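Long-range contacts in endo-beta-1,4-glucanase (Ampullaria crossean, PDB 5XBU), which probably hydrolyses internal beta-1,4-glucosidic bonds of cellulose, as a secreted endoglucanase of glycoside hydrolase family 45: residues Lys35-Lys43 and Asn174-Asn182; Asn77-Gly88 and Pro98-Val108. One frame throughout, in Å; residues are numbered along the deposited sequence. Where two conformers were deposited one is given.

Contact 1 (Lys35-Lys43 and Asn174-Asn182)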
loop_
_atom_site.group_PDB
_atom_site.type_symbol
_atom_site.label_atom_id
_atom_site.label_comp_id
_atom_site.label_asym_id
_atom_site.label_seq_id
_atom_site.Cartn_x
_atom_site.Cartn_y
_atom_site.Cartn_z
ATOM N N LYS A 35 4.355 15.723 1.235
ATOM C CA LYS A 35 4.830 15.166 2.495
ATOM C C LYS A 35 4.070 13.895 2.844
ATOM O O LYS A 35 4.671 12.875 3.200
ATOM C CB LYS A 35 4.680 16.195 3.612
ATOM C CG LYS A 35 5.061 15.625 4.959
ATOM C CD LYS A 35 5.250 16.698 6.007
ATOM C CE LYS A 35 3.949 17.397 6.347
ATOM N NZ LYS A 35 4.203 18.500 7.330
ATOM N N GLY A 36 2.752 13.941 2.742
ATOM C CA GLY A 36 1.929 12.769 2.961
ATOM C C GLY A 36 1.217 12.775 4.308
ATOM O O GLY A 36 1.487 13.568 5.216
ATOM N N ALA A 37 0.313 11.814 4.418
ATOM C CA ALA A 37 -0.699 11.775 5.454
ATOM C C ALA A 37 -0.181 11.328 6.806
ATOM O O ALA A 37 -0.942 11.396 7.780
ATOM C CB ALA A 37 -1.834 10.862 5.002
ATOM N N CYS A 38 1.071 10.865 6.897
ATOM C CA CYS A 38 1.654 10.491 8.168
ATOM C C CYS A 38 2.648 11.532 8.665
ATOM O O CYS A 38 3.300 11.309 9.692
ATOM C CB CYS A 38 2.292 9.106 8.121
ATOM S SG CYS A 38 1.102 7.817 7.647
ATOM N N GLY A 39 2.731 12.679 8.001
ATOM C CA GLY A 39 3.588 13.738 8.494
ATOM C C GLY A 39 5.071 13.449 8.389
ATOM O O GLY A 39 5.858 13.962 9.195
ATOM N N CYS A 40 5.481 12.681 7.380
ATOM C CA CYS A 40 6.883 12.301 7.219
ATOM C C CYS A 40 7.663 13.366 6.445
ATOM O O CYS A 40 8.158 13.155 5.335
ATOM C CB CYS A 40 6.995 10.927 6.577
ATOM S SG CYS A 40 6.286 9.636 7.649
ATOM N N GLY A 41 7.753 14.524 7.091
ATOM C CA GLY A 41 8.560 15.653 6.655
ATOM C C GLY A 41 8.513 16.703 7.747
ATOM O O GLY A 41 7.859 16.538 8.775
ATOM N N GLN A 42 9.304 17.755 7.597
ATOM C CA GLN A 42 9.353 18.727 8.684
ATOM C C GLN A 42 7.968 19.331 8.908
ATOM O O GLN A 42 7.200 19.544 7.969
ATOM C CB GLN A 42 10.366 19.818 8.380
ATOM C CG GLN A 42 9.968 20.649 7.207
ATOM C CD GLN A 42 11.131 21.353 6.613
ATOM O OE1 GLN A 42 11.786 20.826 5.720
ATOM N NE2 GLN A 42 11.408 22.551 7.101
ATOM N N LYS A 43 7.652 19.610 10.166
ATOM C CA LYS A 43 6.318 20.078 10.518
ATOM C C LYS A 43 5.971 21.363 9.780
ATOM O O LYS A 43 6.832 22.204 9.522
ATOM C CB LYS A 43 6.244 20.297 12.026
ATOM C CG LYS A 43 6.313 18.993 12.777
ATOM C CD LYS A 43 6.476 19.139 14.271
ATOM C CE LYS A 43 6.738 17.757 14.864
ATOM N NZ LYS A 43 7.375 16.843 13.866
ATOM N N ASN A 174 13.401 5.852 10.670
ATOM C CA ASN A 174 12.852 6.904 9.822
ATOM C C ASN A 174 11.512 7.385 10.362
ATOM O O ASN A 174 11.251 8.589 10.448
ATOM C CB ASN A 174 12.623 6.381 8.393
ATOM C CG ASN A 174 13.887 6.173 7.562
ATOM O OD1 ASN A 174 13.920 5.251 6.755
ATOM N ND2 ASN A 174 14.880 7.039 7.688
ATOM N N TYR A 175 10.624 6.441 10.703
ATOM C CA TYR A 175 9.264 6.802 11.088
ATOM C C TYR A 175 9.241 7.661 12.353
ATOM O O TYR A 175 8.334 8.473 12.545
ATOM C CB TYR A 175 8.386 5.541 11.271
ATOM C CG TYR A 175 6.947 5.955 11.468
ATOM C CD1 TYR A 175 6.249 6.602 10.446
ATOM C CD2 TYR A 175 6.322 5.819 12.703
ATOM C CE1 TYR A 175 4.977 7.118 10.649
ATOM C CE2 TYR A 175 5.025 6.306 12.914
ATOM C CZ TYR A 175 4.390 6.961 11.886
ATOM O OH TYR A 175 3.132 7.485 12.094
ATOM N N GLN A 176 10.237 7.490 13.218
ATOM C CA GLN A 176 10.304 8.258 14.458
ATOM C C GLN A 176 10.325 9.754 14.215
ATOM O O GLN A 176 9.901 10.520 15.084
ATOM C CB GLN A 176 11.490 7.785 15.295
ATOM C CG GLN A 176 11.208 6.405 15.853
ATOM C CD GLN A 176 12.410 5.628 16.311
ATOM O OE1 GLN A 176 13.551 6.051 16.160
ATOM N NE2 GLN A 176 12.144 4.463 16.890
ATOM N N GLN A 177 10.800 10.197 13.056
ATOM C CA GLN A 177 10.772 11.626 12.798
ATOM C C GLN A 177 9.507 12.110 12.100
ATOM O O GLN A 177 9.367 13.319 11.901
ATOM C CB GLN A 177 12.056 12.185 12.205
ATOM C CG GLN A 177 12.264 11.722 10.861
ATOM C CD GLN A 177 13.547 12.257 10.161
ATOM O OE1 GLN A 177 13.898 11.796 9.047
ATOM N NE2 GLN A 177 14.230 13.227 10.789
ATOM N N CYS A 178 8.569 11.218 11.771
ATOM C CA CYS A 178 7.292 11.670 11.249
ATOM C C CYS A 178 6.439 12.262 12.356
ATOM O O CYS A 178 6.442 11.802 13.501
ATOM C CB CYS A 178 6.540 10.506 10.610
ATOM S SG CYS A 178 7.528 9.692 9.289
ATOM N N GLU A 179 5.652 13.261 11.988
ATOM C CA GLU A 179 4.869 13.970 13.003
ATOM C C GLU A 179 3.828 13.068 13.650
ATOM O O GLU A 179 3.462 13.272 14.812
ATOM C CB GLU A 179 4.227 15.196 12.380
ATOM C CG GLU A 179 3.595 16.111 13.402
ATOM C CD GLU A 179 3.082 17.393 12.805
ATOM O OE1 GLU A 179 3.340 17.675 11.616
ATOM O OE2 GLU A 179 2.425 18.137 13.541
ATOM N N CYS A 180 3.365 12.058 12.931
ATOM C CA CYS A 180 2.345 11.162 13.467
ATOM C C CYS A 180 2.897 10.110 14.422
ATOM O O CYS A 180 2.121 9.373 15.029
ATOM C CB CYS A 180 1.562 10.516 12.315
ATOM S SG CYS A 180 0.685 11.711 11.340
ATOM N N HIS A 181 4.224 9.993 14.533
ATOM C CA HIS A 181 4.793 9.064 15.495
ATOM C C HIS A 181 4.342 9.454 16.896
ATOM O O HIS A 181 4.473 10.610 17.300
ATOM C CB HIS A 181 6.317 9.027 15.321
ATOM C CG HIS A 181 7.016 8.121 16.285
ATOM N ND1 HIS A 181 7.737 8.586 17.360
ATOM C CD2 HIS A 181 7.133 6.772 16.314
ATOM C CE1 HIS A 181 8.240 7.563 18.024
ATOM N NE2 HIS A 181 7.891 6.449 17.412
ATOM N N ASN A 182 3.707 8.508 17.609
ATOM C CA ASN A 182 3.135 8.737 18.945
ATOM C C ASN A 182 1.945 9.703 18.932
ATOM O O ASN A 182 1.796 10.533 19.829
ATOM C CB ASN A 182 4.174 9.187 19.976
ATOM C CG ASN A 182 5.296 8.191 20.165
ATOM O OD1 ASN A 182 5.137 6.992 19.957
ATOM N ND2 ASN A 182 6.443 8.694 20.587
HETATM O O HOH W 1 4.758 16.874 9.417
HETATM O O HOH W 2 7.744 15.571 11.408
#

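Contact 2 (Asn77-Gly88 and Pro98-Val108)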
loop_
_atom_site.group_PDB
_atom_site.type_symbol
_atom_site.label_atom_id
_atom_site.label_comp_id
_atom_site.label_asym_id
_atom_site.label_seq_id
_atom_site.Cartn_x
_atom_site.Cartn_y
_atom_site.Cartn_z
ATOM N N ASN A 77 -2.947 3.283 10.984
ATOM C CA ASN A 77 -1.903 2.400 10.494
ATOM C C ASN A 77 -0.699 3.117 9.900
ATOM O O ASN A 77 0.174 2.470 9.313
ATOM C CB ASN A 77 -2.484 1.326 9.584
ATOM C CG ASN A 77 -3.227 0.263 10.391
ATOM O OD1 ASN A 77 -2.812 -0.091 11.507
ATOM N ND2 ASN A 77 -4.326 -0.241 9.835
ATOM N N CYS A 78 -0.564 4.423 10.151
ATOM C CA CYS A 78 0.696 5.097 9.850
ATOM C C CYS A 78 1.834 4.381 10.551
ATOM O O CYS A 78 1.742 4.035 11.731
ATOM C CB CYS A 78 0.657 6.552 10.315
ATOM S SG CYS A 78 -0.180 7.692 9.242
ATOM N N GLY A 79 2.941 4.199 9.818
ATOM C CA GLY A 79 4.114 3.589 10.375
ATOM C C GLY A 79 4.095 2.086 10.456
ATOM O O GLY A 79 5.115 1.488 10.833
ATOM N N LYS A 80 2.995 1.437 10.080
ATOM C CA LYS A 80 3.007 -0.022 9.962
ATOM C C LYS A 80 3.801 -0.417 8.738
ATOM O O LYS A 80 3.911 0.340 7.784
ATOM C CB LYS A 80 1.579 -0.584 9.795
ATOM C CG LYS A 80 0.661 -0.389 10.979
ATOM C CD LYS A 80 1.096 -1.294 12.119
ATOM C CE LYS A 80 0.030 -1.373 13.203
ATOM N NZ LYS A 80 -1.228 -2.107 12.772
ATOM N N CYS A 81 4.342 -1.625 8.766
ATOM C CA CYS A 81 4.990 -2.199 7.601
ATOM C C CYS A 81 4.214 -3.415 7.111
ATOM O O CYS A 81 3.619 -4.174 7.889
ATOM C CB CYS A 81 6.437 -2.592 7.904
ATOM S SG CYS A 81 7.501 -1.119 8.020
ATOM N N VAL A 82 4.224 -3.580 5.794
ATOM C CA VAL A 82 3.560 -4.684 5.129
ATOM C C VAL A 82 4.568 -5.374 4.208
ATOM O O VAL A 82 5.317 -4.710 3.483
ATOM C CB VAL A 82 2.296 -4.246 4.354
ATOM C CG1 VAL A 82 1.216 -3.770 5.331
ATOM C CG2 VAL A 82 2.564 -3.234 3.285
ATOM N N ARG A 83 4.583 -6.700 4.246
ATOM C CA ARG A 83 5.360 -7.482 3.297
ATOM C C ARG A 83 4.430 -7.854 2.161
ATOM O O ARG A 83 3.342 -8.398 2.397
ATOM C CB ARG A 83 5.920 -8.746 3.939
ATOM C CG ARG A 83 6.677 -9.607 2.928
ATOM C CD ARG A 83 7.345 -10.817 3.525
ATOM N NE ARG A 83 8.401 -10.446 4.464
ATOM C CZ ARG A 83 8.361 -10.704 5.761
ATOM N NH1 ARG A 83 7.317 -11.340 6.275
ATOM N NH2 ARG A 83 9.371 -10.339 6.539
ATOM N N LEU A 84 4.846 -7.525 0.943
ATOM C CA LEU A 84 4.090 -7.787 -0.264
ATOM C C LEU A 84 4.848 -8.805 -1.108
ATOM O O LEU A 84 6.016 -8.581 -1.451
ATOM C CB LEU A 84 3.850 -6.515 -1.054
ATOM C CG LEU A 84 3.223 -5.358 -0.260
ATOM C CD1 LEU A 84 2.896 -4.214 -1.189
ATOM C CD2 LEU A 84 1.963 -5.817 0.472
ATOM N N THR A 85 4.205 -9.928 -1.416
ATOM C CA THR A 85 4.823 -11.005 -2.179
ATOM C C THR A 85 4.070 -11.199 -3.478
ATOM O O THR A 85 2.890 -11.576 -3.444
ATOM C CB THR A 85 4.825 -12.310 -1.395
ATOM O OG1 THR A 85 5.437 -12.135 -0.123
ATOM C CG2 THR A 85 5.580 -13.399 -2.138
ATOM N N PRO A 86 4.685 -10.958 -4.635
ATOM C CA PRO A 86 3.967 -11.187 -5.892
ATOM C C PRO A 86 3.493 -12.628 -6.017
ATOM O O PRO A 86 4.211 -13.569 -5.668
ATOM C CB PRO A 86 5.004 -10.867 -6.979
ATOM C CG PRO A 86 5.941 -9.884 -6.274
ATOM C CD PRO A 86 6.041 -10.409 -4.871
ATOM N N THR A 87 2.301 -12.791 -6.603
ATOM C CA THR A 87 1.783 -14.113 -6.951
ATOM C C THR A 87 2.148 -14.520 -8.381
ATOM O O THR A 87 1.999 -15.693 -8.731
ATOM C CB THR A 87 0.253 -14.092 -6.858
ATOM O OG1 THR A 87 -0.188 -13.112 -7.803
ATOM C CG2 THR A 87 -0.228 -13.798 -5.452
ATOM N N GLY A 88 2.543 -13.573 -9.217
ATOM C CA GLY A 88 2.588 -13.749 -10.655
ATOM C C GLY A 88 1.394 -13.185 -11.383
ATOM O O GLY A 88 1.391 -13.125 -12.614
ATOM N N PRO A 98 5.558 -9.943 -12.971
ATOM C CA PRO A 98 6.890 -9.418 -12.681
ATOM C C PRO A 98 7.967 -10.451 -12.966
ATOM O O PRO A 98 7.681 -11.655 -13.095
ATOM C CB PRO A 98 6.817 -9.082 -11.189
ATOM C CG PRO A 98 5.809 -10.054 -10.672
ATOM C CD PRO A 98 4.771 -10.155 -11.736
ATOM N N PRO A 99 9.229 -10.014 -13.057
ATOM C CA PRO A 99 10.321 -10.953 -13.382
ATOM C C PRO A 99 10.642 -11.948 -12.285
ATOM O O PRO A 99 11.169 -13.029 -12.583
ATOM C CB PRO A 99 11.513 -10.016 -13.633
ATOM C CG PRO A 99 11.172 -8.780 -12.819
ATOM C CD PRO A 99 9.704 -8.615 -13.046
ATOM N N ASN A 100 10.343 -11.627 -11.030
ATOM C CA ASN A 100 10.556 -12.539 -9.921
ATOM C C ASN A 100 9.503 -12.244 -8.870
ATOM O O ASN A 100 8.744 -11.275 -8.978
ATOM C CB ASN A 100 11.971 -12.469 -9.368
ATOM C CG ASN A 100 12.246 -11.138 -8.702
ATOM O OD1 ASN A 100 11.573 -10.765 -7.747
ATOM N ND2 ASN A 100 13.185 -10.397 -9.229
ATOM N N HIS A 101 9.441 -13.128 -7.881
ATOM C CA HIS A 101 8.482 -12.998 -6.782
ATOM C C HIS A 101 9.164 -12.697 -5.459
ATOM O O HIS A 101 8.645 -13.040 -4.398
ATOM C CB HIS A 101 7.591 -14.231 -6.668
ATOM C CG HIS A 101 6.827 -14.530 -7.910
ATOM N ND1 HIS A 101 6.119 -15.696 -8.077
ATOM C CD2 HIS A 101 6.659 -13.813 -9.049
ATOM C CE1 HIS A 101 5.553 -15.681 -9.269
ATOM N NE2 HIS A 101 5.868 -14.559 -9.887
ATOM N N ASN A 102 10.306 -12.044 -5.483
ATOM C CA ASN A 102 10.941 -11.667 -4.233
ATOM C C ASN A 102 9.987 -10.775 -3.435
ATOM O O ASN A 102 9.422 -9.823 -3.990
ATOM C CB ASN A 102 12.202 -10.827 -4.490
ATOM C CG ASN A 102 13.310 -11.561 -5.193
ATOM O OD1 ASN A 102 13.375 -12.786 -5.222
ATOM N ND2 ASN A 102 14.205 -10.789 -5.786
ATOM N N PRO A 103 9.810 -11.028 -2.143
ATOM C CA PRO A 103 8.963 -10.158 -1.328
ATOM C C PRO A 103 9.658 -8.831 -1.079
ATOM O O PRO A 103 10.883 -8.711 -1.138
ATOM C CB PRO A 103 8.803 -10.941 -0.028
ATOM C CG PRO A 103 9.995 -11.823 0.058
ATOM C CD PRO A 103 10.416 -12.118 -1.359
ATOM N N VAL A 104 8.848 -7.817 -0.816
ATOM C CA VAL A 104 9.365 -6.502 -0.458
ATOM C C VAL A 104 8.501 -5.943 0.666
ATOM O O VAL A 104 7.274 -6.034 0.621
ATOM C CB VAL A 104 9.390 -5.545 -1.673
ATOM C CG1 VAL A 104 9.975 -4.216 -1.294
ATOM C CG2 VAL A 104 10.182 -6.142 -2.861
ATOM N N VAL A 105 9.153 -5.368 1.660
ATOM C CA VAL A 105 8.502 -4.724 2.797
ATOM C C VAL A 105 8.387 -3.229 2.534
ATOM O O VAL A 105 9.376 -2.562 2.203
ATOM C CB VAL A 105 9.257 -5.011 4.105
ATOM C CG1 VAL A 105 8.646 -4.239 5.290
ATOM C CG2 VAL A 105 9.313 -6.505 4.415
ATOM N N PHE A 106 7.180 -2.693 2.724
ATOM C CA PHE A 106 6.898 -1.277 2.556
ATOM C C PHE A 106 6.361 -0.716 3.866
ATOM O O PHE A 106 5.579 -1.374 4.563
ATOM C CB PHE A 106 5.848 -1.027 1.479
ATOM C CG PHE A 106 6.281 -1.463 0.100
ATOM C CD1 PHE A 106 6.167 -2.788 -0.272
ATOM C CD2 PHE A 106 6.809 -0.556 -0.805
ATOM C CE1 PHE A 106 6.583 -3.211 -1.531
ATOM C CE2 PHE A 106 7.233 -0.961 -2.067
ATOM C CZ PHE A 106 7.117 -2.301 -2.413
ATOM N N MET A 107 6.705 0.526 4.172
ATOM C CA MET A 107 6.149 1.221 5.330
ATOM C C MET A 107 5.044 2.176 4.914
ATOM O O MET A 107 5.169 2.913 3.932
ATOM C CB MET A 107 7.257 1.972 6.079
ATOM C CG MET A 107 6.751 2.593 7.392
ATOM S SD MET A 107 8.090 3.119 8.472
ATOM C CE MET A 107 8.706 4.549 7.562
ATOM N N VAL A 108 3.954 2.170 5.688
ATOM C CA VAL A 108 2.841 3.083 5.469
ATOM C C VAL A 108 3.240 4.491 5.891
ATOM O O VAL A 108 3.484 4.749 7.072
ATOM C CB VAL A 108 1.614 2.630 6.273
ATOM C CG1 VAL A 108 0.498 3.620 6.114
ATOM C CG2 VAL A 108 1.211 1.201 5.874
#

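Contact 1 (Lys35-Lys43 and Asn174-Asn182)
Cys40 and Cys178 join the loop after strand 22-30 to the chain leaving helix 169-175 by a disulfide, SG to SG 2.1 Å, where their CA atoms come closest, tying this C-terminal segment back to that loop. Both sulfurs lie anti to their own carbonyl carbons (chi1 -64° at Cys40, -56° at Cys178), which turns each beside its backbone N and lets the bridge form with a chi3 of 106°. The Tyr175 ring packs here: Cys40 SG approaches it obliquely, 4.1 Å from CD1, while Cys38 CB sits at the ring edge near its plane. Beside the bridge, Glu179 N donates to Gly39 O at 2.9 Å, almost straight but from above the carbonyl plane; Gly41 N reaches the same oxygen from the opposite face. A weak bond, 3.3 Å long, runs from Cys180 N to Cys38 O. A side chain at Gly39 would run into Glu179 CB. This half is dense and buried, with Trp51 of helix 50-54 against both bridged cysteines.

Toward solvent, at Lys43 and the partly exposed Glu179, the packing slackens. The two cross obliquely with their charged ends apart, and the closest approach sets a methylene of the lysine, Lys43 CG, 3.5 Å from Glu179 OE1. From a buried position, Lys35 NZ, bonded to the carbonyls of Gln42 and Ser45, stands 4.4 Å from Glu179 OE1; a water between them accepts from Lys35 NZ at 2.7 Å. Glu179 thus meets Lys35 through water and lies near Lys43 without a salt bridge, so both lysines probably lend it longer-range electrostatic stabilisation.

Contact 2 (Asn77-Gly88 and Pro98-Val108)
Leu84 and Phe106 meet on the buried face of an antiparallel strand pair, their side chains crossing at about a right angle with Leu84 CD1 3.7 Å from Phe106 CD1. Phe106 CG is anti to its carbonyl carbon (chi1 -63°), and this swings the ring along the strand to the leucine. An alanine in place of Leu84 is likely to leave a gap beside the Phe106 ring and free it to shift. Val82 and Val104 share this face, whereas Cys81, Arg83, Val105 and Met107 occupy the other: Cys81 SG rests 3.7 Å from Met107 CB, and Arg83 CD lies alongside Pro103 CB at 3.8 Å.

Paired backbone bonds set this register, Val82 with Phe106 and Leu84 with Val104, each way. Beyond the strand start, the type II turn Asn77-Lys80 adds Gly79 N to Val108 O and a nearly linear bond from Val108 N to Lys80 O, 2.8 Å long; Val108 CG1 packs 3.4 Å from Asn77 O. Beyond the Leu84-Val104 pair the ladder gives way to packing, with one face of the His101 ring over the Pro86-Gly88 backbone.

Farther out, Arg83 NH1 forms a salt bridge with Glu163, and Cys81 is disulfide-bonded to Cys167. Strand 81-86 runs between 104-108 and 160-165, antiparallel to both, in the sheet of a double-psi beta-barrel domain, with Phe141 and Leu143 of strand 140-144 packed against Leu84 and helix 62-65 against Val82 and Val108.

How the contacts relate
The two contacts illustrate how one small domain is held by different means at its centre and its margin. Contact 2 belongs to the sheet, its centre about 8 Å from the centre of the chain, and relies on regular strand pairing and apolar side chains, although its far end reaches the surface. Contact 1, its centre about 17 Å from the centre of the chain, has little regular structure and relies on a disulfide, two isolated backbone bonds (one weak) and a water bridge in place of a strand ladder; its cysteines are nonetheless buried. They are stitched together directly by the Cys38-Cys78 disulfide, and Tyr175 bears on Cys78, Gly79 and Met107. Helix 62-65 serves both, Phe65 touching Cys38 and Val108.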